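Local coordinates for Phikz039 (Pseudomonas phage phikz, PDB 3ZBQ), which is PhuZ, a phage-encoded relative of tubulin and FtsZ, a nucleotide-binding protein with guanosine-5'-diphosphate bound in this model, at residues N98-M104 / V126-I132; T7-G13 / H27-I33; K159-N165 / V219-L224. All blocks are in the same frame, centred on the assembly; numbering follows the deposited sequence.

Contact 1: N98-M104 / V126-I132; sequences NIVVYSM and VVVSVVI. With GDP (guanosine-5'-diphosphate), chain B.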
loop_
_atom_site.group_PDB
_atom_site.type_symbol
_atom_site.label_atom_id
_atom_site.label_comp_id
_atom_site.label_asym_id
_atom_site.label_seq_id
_atom_site.Cartn_x
_atom_site.Cartn_y
_atom_site.Cartn_z
ATOM N N ASN A 98 5.200 -5.628 9.879
ATOM C CA ASN A 98 4.875 -6.113 8.541
ATOM C C ASN A 98 4.642 -4.959 7.596
ATOM O O ASN A 98 3.935 -4.002 7.934
ATOM C CB ASN A 98 3.637 -7.007 8.588
ATOM C CG ASN A 98 3.836 -8.204 9.481
ATOM O OD1 ASN A 98 4.335 -9.236 9.027
ATOM N ND2 ASN A 98 3.516 -8.053 10.780
ATOM N N ILE A 99 5.234 -5.044 6.410
ATOM C CA ILE A 99 5.093 -3.992 5.427
ATOM C C ILE A 99 4.536 -4.643 4.174
ATOM O O ILE A 99 5.056 -5.650 3.723
ATOM C CB ILE A 99 6.442 -3.304 5.112
ATOM C CG1 ILE A 99 7.099 -2.806 6.407
ATOM C CG2 ILE A 99 6.239 -2.141 4.144
ATOM C CD1 ILE A 99 8.433 -2.110 6.209
ATOM N N VAL A 100 3.440 -4.098 3.667
ATOM C CA VAL A 100 2.791 -4.631 2.469
ATOM C C VAL A 100 2.805 -3.566 1.368
ATOM O O VAL A 100 2.363 -2.431 1.588
ATOM C CB VAL A 100 1.332 -5.057 2.782
ATOM C CG1 VAL A 100 0.722 -5.831 1.608
ATOM C CG2 VAL A 100 1.278 -5.911 4.037
ATOM N N VAL A 101 3.267 -3.942 0.170
ATOM C CA VAL A 101 3.549 -2.979 -0.900
ATOM C C VAL A 101 2.787 -3.326 -2.164
ATOM O O VAL A 101 2.873 -4.465 -2.635
ATOM C CB VAL A 101 5.057 -2.953 -1.242
ATOM C CG1 VAL A 101 5.381 -1.836 -2.211
ATOM C CG2 VAL A 101 5.885 -2.804 0.044
ATOM N N TYR A 102 2.048 -2.354 -2.712
ATOM C CA TYR A 102 1.179 -2.604 -3.882
ATOM C C TYR A 102 0.607 -1.322 -4.475
ATOM O O TYR A 102 0.528 -0.288 -3.808
ATOM C CB TYR A 102 0.012 -3.528 -3.487
ATOM C CG TYR A 102 -0.738 -3.055 -2.251
ATOM C CD1 TYR A 102 -0.262 -3.344 -0.977
ATOM C CD2 TYR A 102 -1.923 -2.326 -2.359
ATOM C CE1 TYR A 102 -0.928 -2.917 0.153
ATOM C CE2 TYR A 102 -2.607 -1.897 -1.224
ATOM C CZ TYR A 102 -2.102 -2.198 0.026
ATOM O OH TYR A 102 -2.753 -1.780 1.176
ATOM N N SER A 103 0.193 -1.387 -5.740
ATOM C CA SER A 103 -0.471 -0.255 -6.363
ATOM C C SER A 103 -1.957 -0.276 -6.024
ATOM O O SER A 103 -2.517 -1.328 -5.718
ATOM C CB SER A 103 -0.304 -0.323 -7.878
ATOM O OG SER A 103 -0.896 -1.507 -8.378
ATOM N N MET A 104 -2.598 0.884 -6.104
ATOM C CA MET A 104 -4.039 0.975 -5.909
ATOM C C MET A 104 -4.828 0.857 -7.218
ATOM O O MET A 104 -6.013 0.513 -7.206
ATOM C CB MET A 104 -4.378 2.305 -5.241
ATOM C CG MET A 104 -3.809 2.415 -3.847
ATOM S SD MET A 104 -3.856 4.109 -3.207
ATOM C CE MET A 104 -5.619 4.371 -3.049
ATOM N N VAL A 126 1.059 -5.998 13.560
ATOM C CA VAL A 126 1.351 -4.603 13.269
ATOM C C VAL A 126 1.728 -4.511 11.793
ATOM O O VAL A 126 2.662 -5.184 11.321
ATOM C CB VAL A 126 2.539 -4.121 14.105
ATOM C CG1 VAL A 126 3.008 -2.743 13.647
ATOM C CG2 VAL A 126 2.156 -4.110 15.585
ATOM N N VAL A 127 0.994 -3.679 11.067
ATOM C CA VAL A 127 1.099 -3.642 9.610
ATOM C C VAL A 127 1.130 -2.206 9.097
ATOM O O VAL A 127 0.377 -1.348 9.570
ATOM C CB VAL A 127 -0.107 -4.356 8.944
ATOM C CG1 VAL A 127 0.098 -4.471 7.407
ATOM C CG2 VAL A 127 -0.342 -5.739 9.546
ATOM N N VAL A 128 1.993 -1.951 8.117
ATOM C CA VAL A 128 1.971 -0.687 7.385
ATOM C C VAL A 128 1.907 -1.003 5.893
ATOM O O VAL A 128 2.553 -1.941 5.436
ATOM C CB VAL A 128 3.236 0.148 7.674
ATOM C CG1 VAL A 128 3.333 1.328 6.717
ATOM C CG2 VAL A 128 3.223 0.627 9.125
ATOM N N SER A 129 1.118 -0.244 5.146
ATOM C CA SER A 129 1.069 -0.403 3.693
ATOM C C SER A 129 1.788 0.738 3.004
ATOM O O SER A 129 1.630 1.909 3.386
ATOM C CB SER A 129 -0.375 -0.452 3.187
ATOM O OG SER A 129 -0.959 -1.715 3.452
ATOM N N VAL A 130 2.551 0.401 1.970
ATOM C CA VAL A 130 3.145 1.409 1.099
ATOM C C VAL A 130 2.464 1.255 -0.264
ATOM O O VAL A 130 2.552 0.200 -0.894
ATOM C CB VAL A 130 4.688 1.264 1.013
ATOM C CG1 VAL A 130 5.270 2.346 0.124
ATOM C CG2 VAL A 130 5.311 1.365 2.423
ATOM N N VAL A 131 1.719 2.282 -0.670
ATOM C CA VAL A 131 0.794 2.160 -1.805
ATOM C C VAL A 131 0.948 3.272 -2.838
ATOM O O VAL A 131 1.486 4.340 -2.540
ATOM C CB VAL A 131 -0.677 2.086 -1.316
ATOM C CG1 VAL A 131 -0.833 0.977 -0.260
ATOM C CG2 VAL A 131 -1.128 3.433 -0.720
ATOM N N ILE A 132 0.468 3.007 -4.060
ATOM C CA ILE A 132 0.595 3.936 -5.190
ATOM C C ILE A 132 -0.760 4.233 -5.830
ATOM O O ILE A 132 -1.430 3.325 -6.338
ATOM C CB ILE A 132 1.541 3.376 -6.287
ATOM C CG1 ILE A 132 2.905 3.014 -5.689
ATOM C CG2 ILE A 132 1.709 4.376 -7.435
ATOM C CD1 ILE A 132 3.762 2.123 -6.581
HETATM P PB GDP B . -1.321 -5.380 -10.565
HETATM O O1B GDP B . -0.265 -6.372 -10.983
HETATM O O2B GDP B . -1.257 -5.138 -9.071
HETATM O O3B GDP B . -2.704 -5.829 -10.968
HETATM O O3A GDP B . -1.095 -3.959 -11.283
HETATM P PA GDP B . 0.308 -3.191 -11.448
HETATM O O1A GDP B . 1.362 -3.904 -12.261
HETATM O O2A GDP B . 0.842 -2.793 -10.088
HETATM O "O5'" GDP B . -0.138 -1.884 -12.246
HETATM C "C5'" GDP B . -1.171 -1.035 -11.760
HETATM C "C4'" GDP B . -0.692 0.414 -11.820
HETATM O "O4'" GDP B . 0.353 0.608 -10.866
HETATM C "C3'" GDP B . -0.080 0.809 -13.150
HETATM O "O3'" GDP B . -1.102 1.269 -14.049
HETATM C "C2'" GDP B . 0.879 1.908 -12.763
HETATM O "O2'" GDP B . 0.163 3.136 -12.622
HETATM C "C1'" GDP B . 1.307 1.548 -11.358
HETATM N N9 GDP B . 2.623 0.876 -11.326
HETATM C C8 GDP B . 2.932 -0.372 -11.729
HETATM N N7 GDP B . 4.245 -0.637 -11.518
HETATM C C5 GDP B . 4.795 0.456 -10.950
HETATM C C6 GDP B . 6.134 0.864 -10.465
HETATM O O6 GDP B . 7.114 0.079 -10.520
HETATM N N1 GDP B . 6.249 2.100 -9.944
HETATM C C2 GDP B . 5.214 2.961 -9.864
HETATM N N2 GDP B . 5.399 4.200 -9.342
HETATM N N3 GDP B . 3.969 2.653 -10.286
HETATM C C4 GDP B . 3.715 1.442 -10.827
#
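A beta-alpha-beta unit near the centre of the chain, in the nucleotide-binding part of the fold, is closed here: strand 97-103 leads through helix 109-122 to strand 127-133, and the two parallel strands lie edge to edge from Asn98 with Val127 to Ser103 with Ile132. Regular backbone bonds run between them, Val100 N reaching Val128 O at 2.9 Å and Met104 N closing the C-terminal end on Ile132 O at 2.7 Å, while the bond from Ile132 N to Tyr102 O is weak. On the face with Asn98, Val100, Tyr102, Val127, Ser129 and Val131, the Tyr102 ring meets both Ser129 and Val131. Its CG sits between the backbone N and the carbonyl carbon (chi1 51°), which lays the ring alongside the neighbouring strand; Val131 CG1 stands over one ring face as a CH-pi contact, 3.7 Å from the ring centroid. At the ring edge, Tyr102 OH is hydrogen-bonded to Ser129 OG at 2.9 Å, either hydroxyl being a possible donor. Val131 also gives its other methyl, CG2, to Met104 SD at 3.8 Å, and Phe151 of helix 138-158 packs on all three side chains, Tyr102, Met104 and Val131. This is the core of the tubulin/FtsZ Rossmann-like fold, with the nucleotide at the C-terminal ends of the strands. There Ser103 OG donates to O2A of GDP at 2.8 Å, and Ile132 CD1 packs against the guanine at C2, 3.7 Å away. At the far end Asn98 ND2 donates to Val126 O at 3.0 Å, the acceptor lying in the amide plane, while Asn98 OD1 takes the N-H of Gly95.

Contact 2: T7-G13 / H27-I33; sequences TRIYFCG and HEDVCYI. With GDP (guanosine-5'-diphosphate), chain B.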
loop_
_atom_site.group_PDB
_atom_site.type_symbol
_atom_site.label_atom_id
_atom_site.label_comp_id
_atom_site.label_asym_id
_atom_site.label_seq_id
_atom_site.Cartn_x
_atom_site.Cartn_y
_atom_site.Cartn_z
ATOM N N THR A 7 10.881 -7.990 10.641
ATOM C CA THR A 7 10.027 -7.320 9.676
ATOM C C THR A 7 9.827 -8.226 8.466
ATOM O O THR A 7 10.805 -8.628 7.830
ATOM C CB THR A 7 10.658 -6.000 9.187
ATOM O OG1 THR A 7 10.892 -5.124 10.302
ATOM C CG2 THR A 7 9.746 -5.318 8.181
ATOM N N ARG A 8 8.573 -8.569 8.173
ATOM C CA ARG A 8 8.237 -9.267 6.931
ATOM C C ARG A 8 7.713 -8.243 5.938
ATOM O O ARG A 8 6.824 -7.445 6.260
ATOM C CB ARG A 8 7.163 -10.345 7.168
ATOM C CG ARG A 8 6.805 -11.199 5.927
ATOM C CD ARG A 8 7.860 -12.272 5.641
ATOM N NE ARG A 8 7.896 -13.292 6.689
ATOM C CZ ARG A 8 8.881 -14.172 6.847
ATOM N NH1 ARG A 8 9.918 -14.157 6.029
ATOM N NH2 ARG A 8 8.835 -15.059 7.838
ATOM N N ILE A 9 8.249 -8.258 4.726
ATOM C CA ILE A 9 7.725 -7.376 3.699
ATOM C C ILE A 9 7.029 -8.216 2.637
ATOM O O ILE A 9 7.605 -9.180 2.133
ATOM C CB ILE A 9 8.832 -6.531 3.062
ATOM C CG1 ILE A 9 9.663 -5.834 4.158
ATOM C CG2 ILE A 9 8.223 -5.535 2.099
ATOM C CD1 ILE A 9 10.763 -4.892 3.617
ATOM N N TYR A 10 5.780 -7.863 2.337
ATOM C CA TYR A 10 4.984 -8.560 1.326
ATOM C C TYR A 10 4.858 -7.676 0.094
ATOM O O TYR A 10 4.174 -6.638 0.135
ATOM C CB TYR A 10 3.575 -8.863 1.864
ATOM C CG TYR A 10 3.525 -9.736 3.107
ATOM C CD1 TYR A 10 3.682 -9.187 4.372
ATOM C CD2 TYR A 10 3.278 -11.099 3.010
ATOM C CE1 TYR A 10 3.616 -9.982 5.514
ATOM C CE2 TYR A 10 3.214 -11.900 4.140
ATOM C CZ TYR A 10 3.384 -11.334 5.386
ATOM O OH TYR A 10 3.326 -12.137 6.505
ATOM N N PHE A 11 5.493 -8.090 -1.004
ATOM C CA PHE A 11 5.431 -7.356 -2.261
ATOM C C PHE A 11 4.351 -8.001 -3.128
ATOM O O PHE A 11 4.463 -9.172 -3.481
ATOM C CB PHE A 11 6.781 -7.418 -2.990
ATOM C CG PHE A 11 7.878 -6.619 -2.322
ATOM C CD1 PHE A 11 7.822 -5.227 -2.291
ATOM C CD2 PHE A 11 8.963 -7.260 -1.732
ATOM C CE1 PHE A 11 8.830 -4.488 -1.675
ATOM C CE2 PHE A 11 9.975 -6.530 -1.113
ATOM C CZ PHE A 11 9.911 -5.149 -1.081
ATOM N N CYS A 12 3.305 -7.241 -3.454
ATOM C CA CYS A 12 2.121 -7.796 -4.100
ATOM C C CYS A 12 1.818 -7.142 -5.441
ATOM O O CYS A 12 1.818 -5.908 -5.564
ATOM C CB CYS A 12 0.888 -7.668 -3.193
ATOM S SG CYS A 12 1.128 -8.248 -1.505
ATOM N N GLY A 13 1.535 -7.975 -6.434
ATOM C CA GLY A 13 1.206 -7.497 -7.768
ATOM C C GLY A 13 2.419 -6.923 -8.476
ATOM O O GLY A 13 3.517 -6.946 -7.929
ATOM N N HIS A 27 16.877 -5.905 2.598
ATOM C CA HIS A 27 16.198 -6.688 3.630
ATOM C C HIS A 27 16.022 -8.121 3.165
ATOM O O HIS A 27 15.598 -8.365 2.038
ATOM C CB HIS A 27 14.829 -6.082 3.943
ATOM C CG HIS A 27 14.204 -6.612 5.194
ATOM N ND1 HIS A 27 14.738 -6.377 6.445
ATOM C CD2 HIS A 27 13.089 -7.356 5.390
ATOM C CE1 HIS A 27 13.978 -6.959 7.358
ATOM N NE2 HIS A 27 12.973 -7.559 6.745
ATOM N N GLU A 28 16.333 -9.071 4.036
ATOM C CA GLU A 28 16.288 -10.477 3.653
ATOM C C GLU A 28 14.872 -11.050 3.663
ATOM O O GLU A 28 14.495 -11.831 2.780
ATOM C CB GLU A 28 17.201 -11.302 4.564
ATOM C CG GLU A 28 18.686 -11.046 4.356
ATOM C CD GLU A 28 19.553 -11.737 5.396
ATOM O OE1 GLU A 28 18.992 -12.426 6.277
ATOM O OE2 GLU A 28 20.793 -11.585 5.334
ATOM N N ASP A 29 14.080 -10.644 4.649
ATOM C CA ASP A 29 12.796 -11.297 4.906
ATOM C C ASP A 29 11.671 -10.701 4.084
ATOM O O ASP A 29 10.738 -10.096 4.615
ATOM C CB ASP A 29 12.464 -11.229 6.398
ATOM C CG ASP A 29 13.510 -11.924 7.249
ATOM O OD1 ASP A 29 13.949 -13.021 6.852
ATOM O OD2 ASP A 29 13.897 -11.371 8.296
ATOM N N VAL A 30 11.761 -10.888 2.774
ATOM C CA VAL A 30 10.762 -10.368 1.867
ATOM C C VAL A 30 10.110 -11.523 1.114
ATOM O O VAL A 30 10.691 -12.611 0.972
ATOM C CB VAL A 30 11.380 -9.388 0.837
ATOM C CG1 VAL A 30 12.134 -8.259 1.523
ATOM C CG2 VAL A 30 12.302 -10.127 -0.114
ATOM N N CYS A 31 8.899 -11.288 0.629
ATOM C CA CYS A 31 8.206 -12.299 -0.147
ATOM C C CYS A 31 7.320 -11.638 -1.177
ATOM O O CYS A 31 7.021 -10.435 -1.080
ATOM C CB CYS A 31 7.415 -13.257 0.751
ATOM S SG CYS A 31 6.058 -12.503 1.677
ATOM N N TYR A 32 6.914 -12.426 -2.170
ATOM C CA TYR A 32 6.232 -11.909 -3.347
ATOM C C TYR A 32 4.991 -12.727 -3.657
ATOM O O TYR A 32 5.043 -13.956 -3.689
ATOM C CB TYR A 32 7.142 -12.007 -4.561
ATOM C CG TYR A 32 8.390 -11.167 -4.525
ATOM C CD1 TYR A 32 9.551 -11.632 -3.910
ATOM C CD2 TYR A 32 8.428 -9.932 -5.156
ATOM C CE1 TYR A 32 10.711 -10.871 -3.908
ATOM C CE2 TYR A 32 9.581 -9.161 -5.149
ATOM C CZ TYR A 32 10.713 -9.639 -4.528
ATOM O OH TYR A 32 11.857 -8.880 -4.534
ATOM N N ILE A 33 3.878 -12.041 -3.895
ATOM C CA ILE A 33 2.620 -12.704 -4.209
ATOM C C ILE A 33 1.979 -12.017 -5.407
ATOM O O ILE A 33 1.787 -10.802 -5.411
ATOM C CB ILE A 33 1.623 -12.669 -3.020
ATOM C CG1 ILE A 33 2.298 -13.086 -1.708
ATOM C CG2 ILE A 33 0.421 -13.567 -3.299
ATOM C CD1 ILE A 33 2.914 -11.937 -0.965
HETATM P PB GDP B . -1.321 -5.380 -10.565
HETATM O O1B GDP B . -0.265 -6.372 -10.983
HETATM O O2B GDP B . -1.257 -5.138 -9.071
HETATM O O3B GDP B . -2.704 -5.829 -10.968
HETATM O O3A GDP B . -1.095 -3.959 -11.283
HETATM P PA GDP B . 0.308 -3.191 -11.448
HETATM O O1A GDP B . 1.362 -3.904 -12.261
HETATM O O2A GDP B . 0.842 -2.793 -10.088
HETATM O "O5'" GDP B . -0.138 -1.884 -12.246
HETATM C "C5'" GDP B . -1.171 -1.035 -11.760
HETATM C "C4'" GDP B . -0.692 0.414 -11.820
HETATM O "O4'" GDP B . 0.353 0.608 -10.866
HETATM C "C3'" GDP B . -0.080 0.809 -13.150
HETATM O "O3'" GDP B . -1.102 1.269 -14.049
HETATM C "C2'" GDP B . 0.879 1.908 -12.763
HETATM O "O2'" GDP B . 0.163 3.136 -12.622
HETATM C "C1'" GDP B . 1.307 1.548 -11.358
HETATM N N9 GDP B . 2.623 0.876 -11.326
HETATM C C8 GDP B . 2.932 -0.372 -11.729
HETATM N N7 GDP B . 4.245 -0.637 -11.518
HETATM C C5 GDP B . 4.795 0.456 -10.950
HETATM C C6 GDP B . 6.134 0.864 -10.465
HETATM O O6 GDP B . 7.114 0.079 -10.520
HETATM N N1 GDP B . 6.249 2.100 -9.944
HETATM C C2 GDP B . 5.214 2.961 -9.864
HETATM N N2 GDP B . 5.399 4.200 -9.342
HETATM N N3 GDP B . 3.969 2.653 -10.286
HETATM C C4 GDP B . 3.715 1.442 -10.827
HETATM O O HOH W 1 13.388 -9.033 9.692
HETATM O O HOH W 2 10.143 -14.130 3.389
#
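The Tyr32 ring receives Phe11 CD2 over one face, 3.9 Å above the plane and offset toward the rim; the two rings lie side by side with planes 30° apart but barely overlap. Phe11 in turn has Ile9 CG2 on one face and Val30 CB at its edge, 3.7 Å from Phe11 CE2, and Phe17 meets Tyr32 edge-to-face from helix 13-23. On the opposite side of the sheet Ile33 CD1 touches the Tyr10 ring at its edge, while Cys31 SG approaches obliquely, 3.4 Å from Tyr10 CD2, as a sulfur-aromatic contact. A chi1 of 64° tucks the Cys31 sulfur in over its own backbone, on the side of the Tyr10 ring. The His27 ring is fixed through its edge: NE2 donates to Thr7 O at 2.6 Å, almost in the ring plane. Strand 7-12, helix 13-23 and strand 30-34 form the first beta-alpha-beta unit of the tubulin-like nucleotide-binding domain, and its strands pair in parallel from Ile9 with Val30 to Cys12 with Ile33. Phe11 N reaches Cys31 O at 2.8 Å, and Gly13 N donates to Ile33 O at 3.0 Å where strand gives way to the nucleotide site. Gly13, with positive phi, brings its CA to 3.7 Å from O2B of GDP. At the other end a water links Thr7 N to Asp29 OD2. Arg8 NH1 stands 4.3 Å from Asp29 OD1, beyond a salt bridge and with the oxygen well out of the guanidinium plane, so any attraction is probably one of charge alone; Arg8 NE donates to Pro93 O.

Contact 3: K159-N165 / V219-L224; sequences KVPMIIN and VQTVQL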
loop_
_atom_site.group_PDB
_atom_site.type_symbol
_atom_site.label_atom_id
_atom_site.label_comp_id
_atom_site.label_asym_id
_atom_site.label_seq_id
_atom_site.Cartn_x
_atom_site.Cartn_y
_atom_site.Cartn_z
ATOM N N LYS A 159 -10.931 -4.101 12.635
ATOM C CA LYS A 159 -11.042 -3.325 13.882
ATOM C C LYS A 159 -9.722 -2.699 14.320
ATOM O O LYS A 159 -9.483 -2.481 15.515
ATOM C CB LYS A 159 -11.620 -4.186 15.004
ATOM C CG LYS A 159 -12.830 -5.000 14.569
ATOM C CD LYS A 159 -13.297 -5.894 15.683
ATOM C CE LYS A 159 -14.257 -6.918 15.154
ATOM N NZ LYS A 159 -14.890 -7.676 16.263
ATOM N N VAL A 160 -8.871 -2.410 13.343
ATOM C CA VAL A 160 -7.559 -1.828 13.577
ATOM C C VAL A 160 -7.359 -0.828 12.452
ATOM O O VAL A 160 -7.553 -1.183 11.283
ATOM C CB VAL A 160 -6.451 -2.900 13.473
ATOM C CG1 VAL A 160 -5.072 -2.256 13.521
ATOM C CG2 VAL A 160 -6.582 -3.952 14.565
ATOM N N PRO A 161 -6.987 0.422 12.780
ATOM C CA PRO A 161 -6.789 1.416 11.713
ATOM C C PRO A 161 -5.762 0.930 10.696
ATOM O O PRO A 161 -4.672 0.473 11.058
ATOM C CB PRO A 161 -6.250 2.642 12.467
ATOM C CG PRO A 161 -6.760 2.462 13.873
ATOM C CD PRO A 161 -6.689 0.980 14.112
ATOM N N MET A 162 -6.116 0.997 9.421
ATOM C CA MET A 162 -5.185 0.594 8.392
ATOM C C MET A 162 -4.268 1.765 8.076
ATOM O O MET A 162 -4.731 2.846 7.714
ATOM C CB MET A 162 -5.937 0.142 7.132
ATOM C CG MET A 162 -5.018 -0.372 6.092
ATOM S SD MET A 162 -5.892 -1.207 4.777
ATOM C CE MET A 162 -4.479 -1.533 3.739
ATOM N N ILE A 163 -2.967 1.550 8.235
ATOM C CA ILE A 163 -1.981 2.605 8.051
ATOM C C ILE A 163 -1.456 2.554 6.622
ATOM O O ILE A 163 -0.902 1.540 6.190
ATOM C CB ILE A 163 -0.787 2.424 9.018
ATOM C CG1 ILE A 163 -1.254 2.458 10.470
ATOM C CG2 ILE A 163 0.297 3.470 8.750
ATOM C CD1 ILE A 163 -0.227 1.903 11.436
ATOM N N ILE A 164 -1.618 3.654 5.890
ATOM C CA ILE A 164 -1.108 3.712 4.530
ATOM C C ILE A 164 -0.084 4.839 4.362
ATOM O O ILE A 164 -0.279 5.973 4.832
ATOM C CB ILE A 164 -2.249 3.835 3.482
ATOM C CG1 ILE A 164 -2.923 5.204 3.567
ATOM C CG2 ILE A 164 -3.282 2.731 3.678
ATOM C CD1 ILE A 164 -3.841 5.510 2.369
ATOM N N ASN A 165 1.029 4.489 3.726
ATOM C CA ASN A 165 2.022 5.457 3.291
ATOM C C ASN A 165 1.772 5.667 1.800
ATOM O O ASN A 165 1.989 4.759 0.992
ATOM C CB ASN A 165 3.428 4.922 3.579
ATOM C CG ASN A 165 4.517 5.813 3.036
ATOM O OD1 ASN A 165 5.145 5.490 2.027
ATOM N ND2 ASN A 165 4.762 6.937 3.702
ATOM N N VAL A 219 -11.888 4.241 14.341
ATOM C CA VAL A 219 -11.114 3.167 13.734
ATOM C C VAL A 219 -11.322 3.250 12.225
ATOM O O VAL A 219 -12.360 2.844 11.697
ATOM C CB VAL A 219 -11.505 1.788 14.284
ATOM C CG1 VAL A 219 -10.780 0.681 13.521
ATOM C CG2 VAL A 219 -11.154 1.709 15.776
ATOM N N GLN A 220 -10.332 3.812 11.543
ATOM C CA GLN A 220 -10.471 4.151 10.129
ATOM C C GLN A 220 -9.084 4.266 9.502
ATOM O O GLN A 220 -8.080 4.151 10.200
ATOM C CB GLN A 220 -11.221 5.481 9.985
ATOM C CG GLN A 220 -10.419 6.658 10.489
ATOM C CD GLN A 220 -11.159 7.983 10.390
ATOM O OE1 GLN A 220 -12.327 8.033 10.016
ATOM N NE2 GLN A 220 -10.471 9.066 10.740
ATOM N N THR A 221 -9.022 4.496 8.193
ATOM C CA THR A 221 -7.731 4.624 7.517
ATOM C C THR A 221 -6.963 5.819 8.074
ATOM O O THR A 221 -7.537 6.894 8.309
ATOM C CB THR A 221 -7.892 4.799 5.999
ATOM O OG1 THR A 221 -8.845 3.851 5.509
ATOM C CG2 THR A 221 -6.558 4.566 5.288
ATOM N N VAL A 222 -5.671 5.623 8.311
ATOM C CA VAL A 222 -4.814 6.721 8.694
ATOM C C VAL A 222 -3.607 6.770 7.773
ATOM O O VAL A 222 -3.281 5.785 7.099
ATOM C CB VAL A 222 -4.386 6.599 10.167
ATOM C CG1 VAL A 222 -5.594 6.813 11.065
ATOM C CG2 VAL A 222 -3.754 5.230 10.416
ATOM N N GLN A 223 -2.968 7.931 7.704
ATOM C CA GLN A 223 -1.850 8.097 6.786
ATOM C C GLN A 223 -0.506 8.215 7.506
ATOM O O GLN A 223 -0.380 8.930 8.508
ATOM C CB GLN A 223 -2.094 9.309 5.879
ATOM C CG GLN A 223 -1.063 9.484 4.791
ATOM C CD GLN A 223 -1.568 10.356 3.665
ATOM O OE1 GLN A 223 -2.759 10.672 3.601
ATOM N NE2 GLN A 223 -0.672 10.760 2.781
ATOM N N LEU A 224 0.494 7.497 6.998
ATOM C CA LEU A 224 1.838 7.529 7.563
ATOM C C LEU A 224 2.742 8.423 6.738
ATOM O O LEU A 224 2.885 8.235 5.522
ATOM C CB LEU A 224 2.442 6.124 7.619
ATOM C CG LEU A 224 3.940 6.087 7.900
ATOM C CD1 LEU A 224 4.196 6.542 9.349
ATOM C CD2 LEU A 224 4.459 4.683 7.685
#
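Segments 159-165 and 219-224 run in the same direction, their short strands 163-165 and 222-224 turned 42° against each other, with Ile163 facing Val222 and Ile164 facing Gln223. This parallel pairing is where the sheet of the tubulin-like nucleotide-binding domain passes to strand 222-227, which belongs to the tubulin-like C-terminal domain family and has antiparallel strand 275-281 on its other side. Three backbone bonds hold it: Val222 N donates to Met162 O, Ile164 N to Val222 O, and Leu224 N to Ile164 O at 2.8 Å. Before the strands the chain leaves helix 138-158 through a Schellman motif with Lys159, of positive phi, as its C-prime residue; Val219 CG1 lies against this turn, 3.6 Å from Val160 N. Pro161 then sets its CB 3.3 Å from Gln220 O. On one face Ile163 spreads its branches: CG1 meets Val222 CG2 at 3.7 Å, and CG2, anti to the backbone N, meets Leu224 CB at 3.6 Å. Phe211 lies against Val222 and Pro161 from a loop. On the other face CG1, CG2 and CD1 of Ile164 all come to about 4.1 Å from Thr221 CG2; Phe151 of helix 138-158 and Ile285 of helix 284-304 also pack on Ile164. Thr221 OG1 is hydrogen-bonded to Glu152 OE1. Asn165 OD1 is hydrogen-bonded to His167 NE2, and Asn165 ND2 donates to Leu224 O at 2.9 Å, from above that carbonyl's plane.

Overall arrangement
All three contacts pair parallel strands of one sheet, in the order 30-34, 7-12, 97-103, 127-133, 163-168, 222-227. The centre of contact 1 is about 3 Å from the centre of the chain, and it is wholly buried; contacts 2 and 3, their centres about 20 Å apart, flank it and have more exposed residues at their N-terminal ends. Backbone bonds probably join contact 1 to both: Tyr10 N to Ile99 O, Asn165 N to Ser129 O. Contacts 1 and 2 each close a beta-alpha-beta unit and reach GDP, contact 1 through a hydroxyl bond and an isoleucine against the guanine, contact 2 through a glycine beside the diphosphate. Contact 2 is rich in aromatic rings, whereas contact 3 relies on branched aliphatic chains away from the nucleotide.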